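Local coordinates for protein putative hydrolase (Bacteroides ovatus, PDB 4HBS) that is of unknown function but adopts a five-bladed beta-propeller fold of the beta-fructosidase clan, consistent with a role as a hydrolase, probably acting on glycosides, at residues 341-346 with 350-355; 42-47 with 104-109; 95-100 with 172-177; 130-135 with 145-150. All coordinates share one frame; numbering follows the deposited sequence.

Interaction 1: 341-346 with 350-355; sequences LPEFLD and EQRYQH
Tyr353 lays its ring across Leu345, the two side chains meeting at about a right angle, with Leu345 CG 3.7 Å from Tyr353 CD1. Tyr353 CG sits between its own backbone N and carbonyl carbon (chi1 61°), which turns the ring back along 341-346 and delivers its phenol to the chain there. Tyr353 OH donates to Pro342 O at 2.6 Å, nearly in line with the carbonyl (C=O...O angle 164°). Part-way along the ring, Glu343 O lies 3.2 Å from Tyr353 CE1. The backbones are tied where Leu345 N donates to Gln351 O at 3.0 Å. Both segments belong to one long loop of the beta-propeller, running from strand 333-340, an outermost strand of a four-stranded antiparallel sheet, to strand 356-361, an outermost strand of a five-stranded one. Toward solvent, Arg352 runs alongside Phe344 in the same direction, its CG 3.5 Å from Phe344 CE1 and its guanidinium turned 25° from the ring. Past the ring, Arg352 NH2 makes a salt bridge with Glu343 OE2 at 3.3 Å, a weak bond because the hydrogen points well off line. Water 1 donates to Glu343 O and accepts from Tyr353 N, adding an indirect tie. Leu345 and Tyr353 also both touch Thr377 of strand 371-377.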
# COMPACT_ATOMS: atom_id res chain seq x y z
N LEU A 341 -10.88 -3.41 -12.33
CA LEU A 341 -11.42 -3.67 -11.00
C LEU A 341 -12.93 -3.56 -11.01
O LEU A 341 -13.45 -2.77 -11.78
CB LEU A 341 -10.82 -2.71 -9.98
CG LEU A 341 -9.34 -2.96 -9.69
CD1 LEU A 341 -8.65 -1.71 -9.19
CD2 LEU A 341 -9.18 -4.10 -8.73
N PRO A 342 -13.65 -4.33 -10.16
CA PRO A 342 -15.12 -4.27 -10.18
C PRO A 342 -15.73 -2.89 -9.97
O PRO A 342 -15.18 -2.05 -9.26
CB PRO A 342 -15.53 -5.19 -9.03
CG PRO A 342 -14.40 -6.10 -8.84
CD PRO A 342 -13.17 -5.34 -9.20
N GLU A 343 -16.90 -2.68 -10.58
CA GLU A 343 -17.68 -1.45 -10.47
C GLU A 343 -18.52 -1.50 -9.16
O GLU A 343 -18.85 -0.45 -8.59
CB GLU A 343 -18.57 -1.34 -11.72
CG GLU A 343 -19.32 -0.03 -11.91
CD GLU A 343 -20.37 -0.12 -13.00
OE1 GLU A 343 -20.23 -0.99 -13.89
OE2 GLU A 343 -21.34 0.67 -12.96
N PHE A 344 -18.84 -2.74 -8.67
CA PHE A 344 -19.65 -3.01 -7.47
C PHE A 344 -18.90 -3.86 -6.44
O PHE A 344 -18.17 -4.77 -6.83
CB PHE A 344 -20.89 -3.77 -7.89
CG PHE A 344 -21.71 -3.05 -8.91
CD1 PHE A 344 -22.68 -2.14 -8.53
CD2 PHE A 344 -21.49 -3.25 -10.27
CE1 PHE A 344 -23.47 -1.49 -9.48
CE2 PHE A 344 -22.25 -2.57 -11.22
CZ PHE A 344 -23.24 -1.70 -10.82
N LEU A 345 -19.11 -3.58 -5.14
CA LEU A 345 -18.49 -4.34 -4.05
C LEU A 345 -19.40 -5.46 -3.57
O LEU A 345 -20.61 -5.28 -3.53
CB LEU A 345 -18.19 -3.42 -2.86
CG LEU A 345 -17.36 -2.20 -3.14
CD1 LEU A 345 -17.24 -1.35 -1.90
CD2 LEU A 345 -16.00 -2.57 -3.67
N ASP A 346 -18.81 -6.62 -3.18
CA ASP A 346 -19.57 -7.76 -2.63
C ASP A 346 -19.85 -7.40 -1.18
O ASP A 346 -19.06 -7.65 -0.28
CB ASP A 346 -18.78 -9.08 -2.80
CG ASP A 346 -18.56 -9.50 -4.27
OD1 ASP A 346 -19.27 -8.94 -5.17
OD2 ASP A 346 -17.72 -10.41 -4.51
N GLU A 350 -25.80 -0.95 -0.43
CA GLU A 350 -25.37 -0.33 -1.68
C GLU A 350 -23.98 -0.80 -2.09
O GLU A 350 -23.01 -0.43 -1.46
CB GLU A 350 -25.42 1.22 -1.59
CG GLU A 350 -25.15 1.94 -2.91
CD GLU A 350 -26.05 1.51 -4.06
OE1 GLU A 350 -27.28 1.75 -3.98
OE2 GLU A 350 -25.53 0.86 -5.01
N GLN A 351 -23.87 -1.51 -3.22
CA GLN A 351 -22.60 -2.02 -3.72
C GLN A 351 -21.77 -0.95 -4.48
O GLN A 351 -20.53 -1.04 -4.51
CB GLN A 351 -22.85 -3.22 -4.62
CG GLN A 351 -23.64 -4.29 -3.90
CD GLN A 351 -23.53 -5.64 -4.52
OE1 GLN A 351 -23.26 -6.62 -3.83
NE2 GLN A 351 -23.79 -5.73 -5.82
N ARG A 352 -22.45 0.07 -5.10
CA ARG A 352 -21.75 1.17 -5.80
C ARG A 352 -20.89 1.94 -4.79
O ARG A 352 -21.24 2.00 -3.62
CB ARG A 352 -22.77 2.11 -6.50
CG ARG A 352 -23.43 1.50 -7.74
CD ARG A 352 -23.99 2.53 -8.74
NE ARG A 352 -23.93 2.05 -10.14
CZ ARG A 352 -24.35 2.73 -11.21
NH1 ARG A 352 -24.87 3.95 -11.08
NH2 ARG A 352 -24.24 2.19 -12.42
N TYR A 353 -19.75 2.48 -5.22
CA TYR A 353 -18.83 3.22 -4.32
C TYR A 353 -18.26 4.44 -5.04
O TYR A 353 -18.59 4.65 -6.21
CB TYR A 353 -17.72 2.28 -3.82
CG TYR A 353 -16.86 1.72 -4.93
CD1 TYR A 353 -17.21 0.54 -5.57
CD2 TYR A 353 -15.70 2.36 -5.33
CE1 TYR A 353 -16.41 -0.01 -6.56
CE2 TYR A 353 -14.91 1.84 -6.36
CZ TYR A 353 -15.27 0.66 -6.97
OH TYR A 353 -14.51 0.18 -8.01
N GLN A 354 -17.45 5.26 -4.34
CA GLN A 354 -16.90 6.49 -4.93
C GLN A 354 -15.62 6.22 -5.69
O GLN A 354 -15.62 6.33 -6.91
CB GLN A 354 -16.69 7.60 -3.87
CG GLN A 354 -16.32 8.98 -4.44
CD GLN A 354 -15.81 9.95 -3.39
OE1 GLN A 354 -15.00 9.61 -2.53
NE2 GLN A 354 -16.25 11.21 -3.44
N HIS A 355 -14.52 5.89 -4.98
CA HIS A 355 -13.20 5.72 -5.59
C HIS A 355 -12.54 4.42 -5.21
O HIS A 355 -12.68 3.96 -4.09
CB HIS A 355 -12.25 6.85 -5.16
CG HIS A 355 -12.60 8.19 -5.70
ND1 HIS A 355 -12.52 9.32 -4.90
CD2 HIS A 355 -13.05 8.54 -6.92
CE1 HIS A 355 -12.90 10.33 -5.67
NE2 HIS A 355 -13.23 9.91 -6.90
O HOH W 1 -19.28 2.35 -8.35

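Interaction 2: 42-47 with 104-109; sequences DLKYNA and PGEKDE
The backbones stay well apart, Lys44 and Glu106 being nearest at 8.3 Å between CA atoms, so the first turn of the helix starting at Leu43 meets the 104-109 loop through long side chains. Glu106, its chain extended beyond CG, reaches in and divides its carboxylate between two residues. Tyr45 OH donates to Glu106 OE2 at 2.9 Å, reaching it on the anti side, 27° out of the carboxylate plane; ring and carboxylate stand 77° apart. Glu106 OE1 faces Lys44, whose NZ forms a salt bridge with it at 3.5 Å. Lys44 leaves the helix with CG anti to the backbone N (chi1 -167°), then bends near its end to bring the ammonium across the glutamate. Lys107 NZ comes within 3.5 Å of Lys44 NZ, a like-charge approach probably eased by Glu106 and by Glu21, the stronger partner of Lys44. With alanine in place of Glu106, Tyr45 OH would probably lose one of its partners and Lys44 one of its negative mates, beside the like charge of Lys107. That hydroxyl also bonds Gln102, and Glu106 OE2 binds a glycerol. Asp42 N-caps the helix, its OD1 accepting from Tyr45 N, while its OD2 pairs with Arg401 of strand 399-403. The contact thus joins helix 43-48, directly following strand 38-42, to the loop between strands 98-102 and 111-113.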
# COMPACT_ATOMS: atom_id res chain seq x y z
N ASP A 42 -9.69 -13.06 -4.11
CA ASP A 42 -9.21 -13.89 -2.99
C ASP A 42 -10.25 -13.76 -1.84
O ASP A 42 -10.23 -12.77 -1.10
CB ASP A 42 -7.78 -13.48 -2.54
CG ASP A 42 -7.13 -14.45 -1.57
OD1 ASP A 42 -7.85 -15.08 -0.78
OD2 ASP A 42 -5.88 -14.57 -1.60
N LEU A 43 -11.16 -14.75 -1.71
CA LEU A 43 -12.22 -14.69 -0.69
C LEU A 43 -11.67 -15.01 0.69
O LEU A 43 -12.26 -14.57 1.67
CB LEU A 43 -13.39 -15.61 -1.03
CG LEU A 43 -14.00 -15.49 -2.44
CD1 LEU A 43 -15.21 -16.38 -2.56
CD2 LEU A 43 -14.36 -14.06 -2.79
N LYS A 44 -10.53 -15.76 0.77
CA LYS A 44 -9.87 -16.08 2.05
C LYS A 44 -9.37 -14.81 2.71
O LYS A 44 -9.57 -14.61 3.90
CB LYS A 44 -8.68 -17.04 1.81
CG LYS A 44 -8.10 -17.70 3.05
CD LYS A 44 -6.90 -18.58 2.67
CE LYS A 44 -7.00 -19.99 3.17
NZ LYS A 44 -6.60 -20.12 4.60
N TYR A 45 -8.69 -13.93 1.91
CA TYR A 45 -8.15 -12.67 2.42
C TYR A 45 -9.26 -11.67 2.61
O TYR A 45 -9.28 -11.03 3.64
CB TYR A 45 -7.02 -12.12 1.54
CG TYR A 45 -5.70 -12.69 1.98
CD1 TYR A 45 -5.40 -14.04 1.79
CD2 TYR A 45 -4.81 -11.94 2.75
CE1 TYR A 45 -4.24 -14.61 2.30
CE2 TYR A 45 -3.66 -12.50 3.28
CZ TYR A 45 -3.38 -13.85 3.08
OH TYR A 45 -2.24 -14.39 3.64
N ASN A 46 -10.24 -11.60 1.71
CA ASN A 46 -11.39 -10.71 1.93
C ASN A 46 -12.07 -11.05 3.27
O ASN A 46 -12.48 -10.13 3.98
CB ASN A 46 -12.41 -10.83 0.78
CG ASN A 46 -11.93 -10.21 -0.51
OD1 ASN A 46 -10.80 -9.73 -0.61
ND2 ASN A 46 -12.77 -10.20 -1.53
N ALA A 47 -12.10 -12.36 3.66
CA ALA A 47 -12.68 -12.80 4.94
C ALA A 47 -11.79 -12.43 6.09
O ALA A 47 -12.30 -11.99 7.13
CB ALA A 47 -12.92 -14.30 4.93
N PRO A 104 2.55 -17.16 10.25
CA PRO A 104 2.05 -18.28 9.42
C PRO A 104 0.79 -18.94 10.00
O PRO A 104 0.75 -19.17 11.21
CB PRO A 104 3.24 -19.26 9.40
CG PRO A 104 4.42 -18.40 9.66
CD PRO A 104 3.96 -17.37 10.63
N GLY A 105 -0.22 -19.21 9.15
CA GLY A 105 -1.46 -19.85 9.57
C GLY A 105 -2.69 -19.45 8.77
O GLY A 105 -3.53 -20.30 8.46
N GLU A 106 -2.82 -18.15 8.46
CA GLU A 106 -3.92 -17.54 7.69
C GLU A 106 -5.32 -17.69 8.37
O GLU A 106 -6.35 -17.75 7.68
CB GLU A 106 -3.93 -18.05 6.25
CG GLU A 106 -2.75 -17.55 5.45
CD GLU A 106 -2.79 -17.97 4.00
OE1 GLU A 106 -3.35 -19.05 3.69
OE2 GLU A 106 -2.24 -17.21 3.16
N LYS A 107 -5.35 -17.65 9.71
CA LYS A 107 -6.57 -17.60 10.52
C LYS A 107 -6.56 -16.20 11.20
O LYS A 107 -5.52 -15.54 11.18
CB LYS A 107 -6.60 -18.77 11.54
CG LYS A 107 -6.42 -20.19 10.94
CD LYS A 107 -7.52 -20.62 9.94
CE LYS A 107 -6.98 -21.09 8.59
NZ LYS A 107 -8.05 -21.19 7.55
N ASP A 108 -7.69 -15.70 11.76
CA ASP A 108 -7.69 -14.36 12.38
C ASP A 108 -6.72 -14.27 13.53
O ASP A 108 -6.12 -13.22 13.75
CB ASP A 108 -9.07 -13.93 12.86
CG ASP A 108 -9.15 -12.41 13.03
OD1 ASP A 108 -9.37 -11.70 11.99
OD2 ASP A 108 -8.91 -11.92 14.16
N GLU A 109 -6.56 -15.37 14.29
CA GLU A 109 -5.60 -15.48 15.39
C GLU A 109 -4.18 -15.10 14.94
O GLU A 109 -3.37 -14.70 15.78
CB GLU A 109 -5.59 -16.90 16.01
CG GLU A 109 -5.38 -18.06 15.03
CD GLU A 109 -5.41 -19.46 15.61
OE1 GLU A 109 -5.66 -19.62 16.82
OE2 GLU A 109 -5.21 -20.42 14.82

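Interaction 3: 95-100 with 172-177; sequences PRNSIM and MLWGAV
Trp174 reaches from strand 169-178 toward 95-100 and presents the six-membered end of its indole to Asn97 and Ile99. Its CG lies anti to the carbonyl carbon (chi1 -76°), which sends the ring out across a gap of 9.7 Å between the CA atoms of Asn97 and Trp174. Asn97 comes up at a slant: its CB is 3.7 Å from Trp174 CZ3, and its amide plane is turned 42° from the indole. Ile99 meets a different part of the same ring at about a right angle, with CG2 lying near the ring plane, at the edge, 4.2 Å from Trp174 CZ2. No hydrogen bond crosses between the two segments, and their meeting is purely by van der Waals packing. The polar ends turn to other partners: Asn97 ND2 donates to Tyr158 O, its OD1 accepts from Ile135 N, and Trp174 NE1 bonds Tyr196 OH. Held at both ends of its amide, Asn97 has little freedom to rotate against the indole. Within its own strand, the selenium of Met172 lies over one face of Trp174, 3.4 Å above the plane and offset toward the rim. The contact is buried between two four-stranded antiparallel sheets, the one containing strands 71-75 and 98-102 and the one containing strands 156-165, 169-178 and 187-197, and is packing of the kind that joins successive blades of a beta-propeller.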
# COMPACT_ATOMS: atom_id res chain seq x y z
N PRO A 95 -7.63 6.17 13.95
CA PRO A 95 -6.19 6.49 13.95
C PRO A 95 -5.60 6.78 12.57
O PRO A 95 -5.98 6.13 11.61
CB PRO A 95 -5.55 5.22 14.55
CG PRO A 95 -6.58 4.19 14.47
CD PRO A 95 -7.85 4.92 14.69
N ARG A 96 -4.65 7.73 12.49
CA ARG A 96 -4.04 8.09 11.20
C ARG A 96 -3.14 7.01 10.64
O ARG A 96 -2.94 6.98 9.43
CB ARG A 96 -3.31 9.44 11.28
CG ARG A 96 -4.23 10.60 11.70
CD ARG A 96 -5.65 10.54 11.10
NE ARG A 96 -6.20 11.86 10.75
CZ ARG A 96 -6.41 12.30 9.51
NH1 ARG A 96 -6.11 11.55 8.46
NH2 ARG A 96 -6.91 13.52 9.31
N ASN A 97 -2.68 6.09 11.47
CA ASN A 97 -1.90 4.96 11.00
C ASN A 97 -1.82 3.92 12.10
O ASN A 97 -2.01 4.22 13.28
CB ASN A 97 -0.49 5.37 10.52
CG ASN A 97 0.30 6.14 11.53
OD1 ASN A 97 0.59 5.64 12.61
ND2 ASN A 97 0.64 7.39 11.24
N SER A 98 -1.52 2.70 11.69
CA SER A 98 -1.40 1.57 12.60
C SER A 98 -0.67 0.47 11.90
O SER A 98 -0.49 0.53 10.68
CB SER A 98 -2.77 1.10 13.08
OG SER A 98 -3.65 0.83 12.00
N ILE A 99 -0.20 -0.52 12.67
CA ILE A 99 0.53 -1.64 12.09
C ILE A 99 0.01 -2.95 12.68
O ILE A 99 -0.75 -2.98 13.66
CB ILE A 99 2.07 -1.46 12.27
CG1 ILE A 99 2.50 -1.57 13.76
CG2 ILE A 99 2.55 -0.14 11.63
CD1 ILE A 99 3.99 -1.42 14.05
N MSE A 100 0.41 -4.03 12.03
CA MSE A 100 0.04 -5.40 12.39
C MSE A 100 1.11 -6.37 11.88
O MSE A 100 1.85 -6.03 10.95
CB MSE A 100 -1.34 -5.70 11.76
CG MSE A 100 -1.86 -7.13 11.95
SE MSE A 100 -1.46 -8.26 10.48
CE MSE A 100 -2.73 -7.68 9.35
N MSE A 172 11.63 1.74 7.71
CA MSE A 172 10.42 2.16 7.02
C MSE A 172 10.34 3.67 6.86
O MSE A 172 10.75 4.41 7.76
CB MSE A 172 9.22 1.70 7.85
CG MSE A 172 7.89 2.29 7.38
SE MSE A 172 6.41 1.37 8.06
CE MSE A 172 5.27 1.67 6.61
N LEU A 173 9.74 4.13 5.74
CA LEU A 173 9.49 5.55 5.51
C LEU A 173 8.03 5.89 5.86
O LEU A 173 7.11 5.18 5.45
CB LEU A 173 9.75 5.96 4.06
CG LEU A 173 11.11 5.74 3.47
CD1 LEU A 173 11.12 6.14 2.05
CD2 LEU A 173 12.19 6.50 4.21
N TRP A 174 7.84 6.98 6.57
CA TRP A 174 6.54 7.51 6.93
C TRP A 174 6.45 8.91 6.27
O TRP A 174 7.32 9.75 6.53
CB TRP A 174 6.41 7.59 8.46
CG TRP A 174 6.18 6.29 9.15
CD1 TRP A 174 7.07 5.60 9.92
CD2 TRP A 174 4.96 5.54 9.18
NE1 TRP A 174 6.48 4.46 10.43
CE2 TRP A 174 5.19 4.38 9.97
CE3 TRP A 174 3.69 5.72 8.61
CZ2 TRP A 174 4.19 3.41 10.18
CZ3 TRP A 174 2.70 4.77 8.84
CH2 TRP A 174 2.97 3.60 9.58
N GLY A 175 5.46 9.12 5.41
CA GLY A 175 5.28 10.38 4.70
C GLY A 175 4.52 11.40 5.51
O GLY A 175 3.40 11.11 5.93
N ALA A 176 5.13 12.59 5.74
CA ALA A 176 4.51 13.68 6.53
C ALA A 176 3.45 14.36 5.71
O ALA A 176 3.75 14.80 4.61
CB ALA A 176 5.57 14.69 6.93
N VAL A 177 2.20 14.44 6.21
CA VAL A 177 1.07 15.02 5.47
C VAL A 177 0.45 16.20 6.21
O VAL A 177 0.13 16.07 7.39
CB VAL A 177 0.02 13.92 5.21
CG1 VAL A 177 -1.16 14.44 4.40
CG2 VAL A 177 0.68 12.73 4.52

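Interaction 4: 130-135 with 145-150; sequences QVRTHI and EKIQAG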
# COMPACT_ATOMS: atom_id res chain seq x y z
N GLN A 130 -10.98 0.63 20.67
CA GLN A 130 -10.60 1.83 19.93
C GLN A 130 -9.09 2.00 20.11
O GLN A 130 -8.54 1.55 21.13
CB GLN A 130 -11.39 3.04 20.42
CG GLN A 130 -12.86 2.95 19.99
CD GLN A 130 -13.60 4.24 20.11
OE1 GLN A 130 -13.02 5.32 20.13
NE2 GLN A 130 -14.91 4.16 20.20
N VAL A 131 -8.40 2.53 19.10
CA VAL A 131 -6.95 2.63 19.06
C VAL A 131 -6.49 4.06 18.79
O VAL A 131 -7.26 4.86 18.26
CB VAL A 131 -6.48 1.64 17.96
CG1 VAL A 131 -5.02 1.84 17.57
CG2 VAL A 131 -6.74 0.20 18.39
N ARG A 132 -5.24 4.36 19.19
CA ARG A 132 -4.58 5.65 18.95
C ARG A 132 -3.60 5.52 17.77
O ARG A 132 -3.09 4.43 17.52
CB ARG A 132 -3.80 6.08 20.19
CG ARG A 132 -4.59 6.02 21.47
CD ARG A 132 -3.79 6.60 22.60
NE ARG A 132 -4.56 6.66 23.84
CZ ARG A 132 -4.74 5.64 24.69
NH1 ARG A 132 -4.21 4.45 24.43
NH2 ARG A 132 -5.45 5.82 25.79
N THR A 133 -3.30 6.64 17.09
CA THR A 133 -2.34 6.69 15.97
C THR A 133 -0.99 6.01 16.40
O THR A 133 -0.49 6.29 17.50
CB THR A 133 -2.12 8.15 15.55
OG1 THR A 133 -3.36 8.77 15.24
CG2 THR A 133 -1.16 8.29 14.40
N HIS A 134 -0.43 5.12 15.55
CA HIS A 134 0.81 4.43 15.88
C HIS A 134 1.98 5.41 15.97
O HIS A 134 2.67 5.43 16.99
CB HIS A 134 1.12 3.28 14.89
CG HIS A 134 2.56 2.87 14.85
ND1 HIS A 134 3.11 2.08 15.84
CD2 HIS A 134 3.51 3.16 13.94
CE1 HIS A 134 4.37 1.91 15.50
NE2 HIS A 134 4.66 2.54 14.37
N ILE A 135 2.21 6.23 14.90
CA ILE A 135 3.31 7.20 14.88
C ILE A 135 2.71 8.57 14.59
O ILE A 135 1.98 8.77 13.61
CB ILE A 135 4.45 6.79 13.91
CG1 ILE A 135 5.68 7.71 14.10
CG2 ILE A 135 4.01 6.76 12.47
CD1 ILE A 135 6.95 7.17 13.52
N GLU A 145 -2.65 14.75 26.79
CA GLU A 145 -3.87 14.42 27.52
C GLU A 145 -4.98 14.06 26.52
O GLU A 145 -5.57 13.00 26.64
CB GLU A 145 -4.31 15.58 28.44
CG GLU A 145 -3.37 15.90 29.59
CD GLU A 145 -2.13 16.70 29.23
OE1 GLU A 145 -1.86 16.85 28.02
OE2 GLU A 145 -1.41 17.15 30.15
N LYS A 146 -5.20 14.92 25.50
CA LYS A 146 -6.21 14.66 24.45
C LYS A 146 -5.88 13.37 23.68
O LYS A 146 -6.78 12.62 23.36
CB LYS A 146 -6.29 15.84 23.46
CG LYS A 146 -6.85 17.14 24.04
CD LYS A 146 -8.29 17.36 23.64
CE LYS A 146 -8.82 18.68 24.10
NZ LYS A 146 -10.30 18.76 23.94
N ILE A 147 -4.57 13.11 23.42
CA ILE A 147 -4.12 11.87 22.77
C ILE A 147 -4.40 10.70 23.69
O ILE A 147 -4.86 9.67 23.19
CB ILE A 147 -2.62 11.93 22.37
CG1 ILE A 147 -2.40 12.96 21.24
CG2 ILE A 147 -2.11 10.54 21.92
CD1 ILE A 147 -3.32 12.77 19.93
N GLN A 148 -4.17 10.83 25.02
CA GLN A 148 -4.50 9.76 25.96
C GLN A 148 -6.00 9.54 25.95
O GLN A 148 -6.43 8.39 25.98
CB GLN A 148 -4.02 10.07 27.40
CG GLN A 148 -4.26 8.90 28.38
CD GLN A 148 -3.80 9.23 29.77
OE1 GLN A 148 -2.62 9.56 29.99
NE2 GLN A 148 -4.70 9.18 30.74
N ALA A 149 -6.78 10.63 25.82
CA ALA A 149 -8.24 10.56 25.77
C ALA A 149 -8.78 10.08 24.40
O ALA A 149 -9.98 10.18 24.17
CB ALA A 149 -8.84 11.92 26.11
N GLY A 150 -7.92 9.55 23.52
CA GLY A 150 -8.33 8.98 22.24
C GLY A 150 -8.62 9.95 21.11
O GLY A 150 -9.03 9.50 20.05
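A Schellman motif ends helix 144-148, and the backbone carbonyls at this C-terminal end receive Arg132 from the short strand 131-132. Gly150, with positive phi (79°), is the C-prime residue of the motif; Glu151 N bonds to Lys146 O and Gly150 N to Ile147 O. Arg132 reaches over with its chain extended from CG to NE and brings the guanidinium edge-on to the helix end. The straightest bond is Arg132 NH2 to Gln148 O, at 2.8 Å with an N-H...O angle of 167°; the acceptor lies in the guanidinium plane, and the donor lies on a carbonyl lone pair. Arg132 NE is shared between two oxygens in weak, bent bonds, 3.1 Å to Ile147 O and 3.3 Å to Gln148 O. Arg132 CD passes 4.3 Å from Ile147 CG2. On the remaining nitrogen, Arg132 NH1 forms a salt bridge with Asp116. A methionine in place of Arg132 would probably leave Gln148 O without its straight hydrogen bond and Asp116 without its positive mate. Because the carbonyls at a helix C-terminus carry partial negative charge, the cationic guanidinium probably gains electrostatically as well as through its hydrogen bonds.

Interactions 3 and 4 form one continuous patch, their centres 14 Å apart: Asn97 O lies 2.9 Å from His134 N, a probable hydrogen bond, and Ile135 CG2 packs 3.6 Å from Trp174 CD2. Residues 130-150 are nested in the loop that interaction 3 closes. The segments 95-100 and 104-109 adjoin in sequence, the second lying in the loop after strand 98-102, yet the centres of interactions 2 and 3 are 23 Å apart. Interaction 1 comes within about 5 Å of interaction 2 at the nearest atoms without touching it. No active site is established; glycerols, probably from crystallisation, bind Glu106 in interaction 2 and His355, which lies in 350-355 but outside the contact itself.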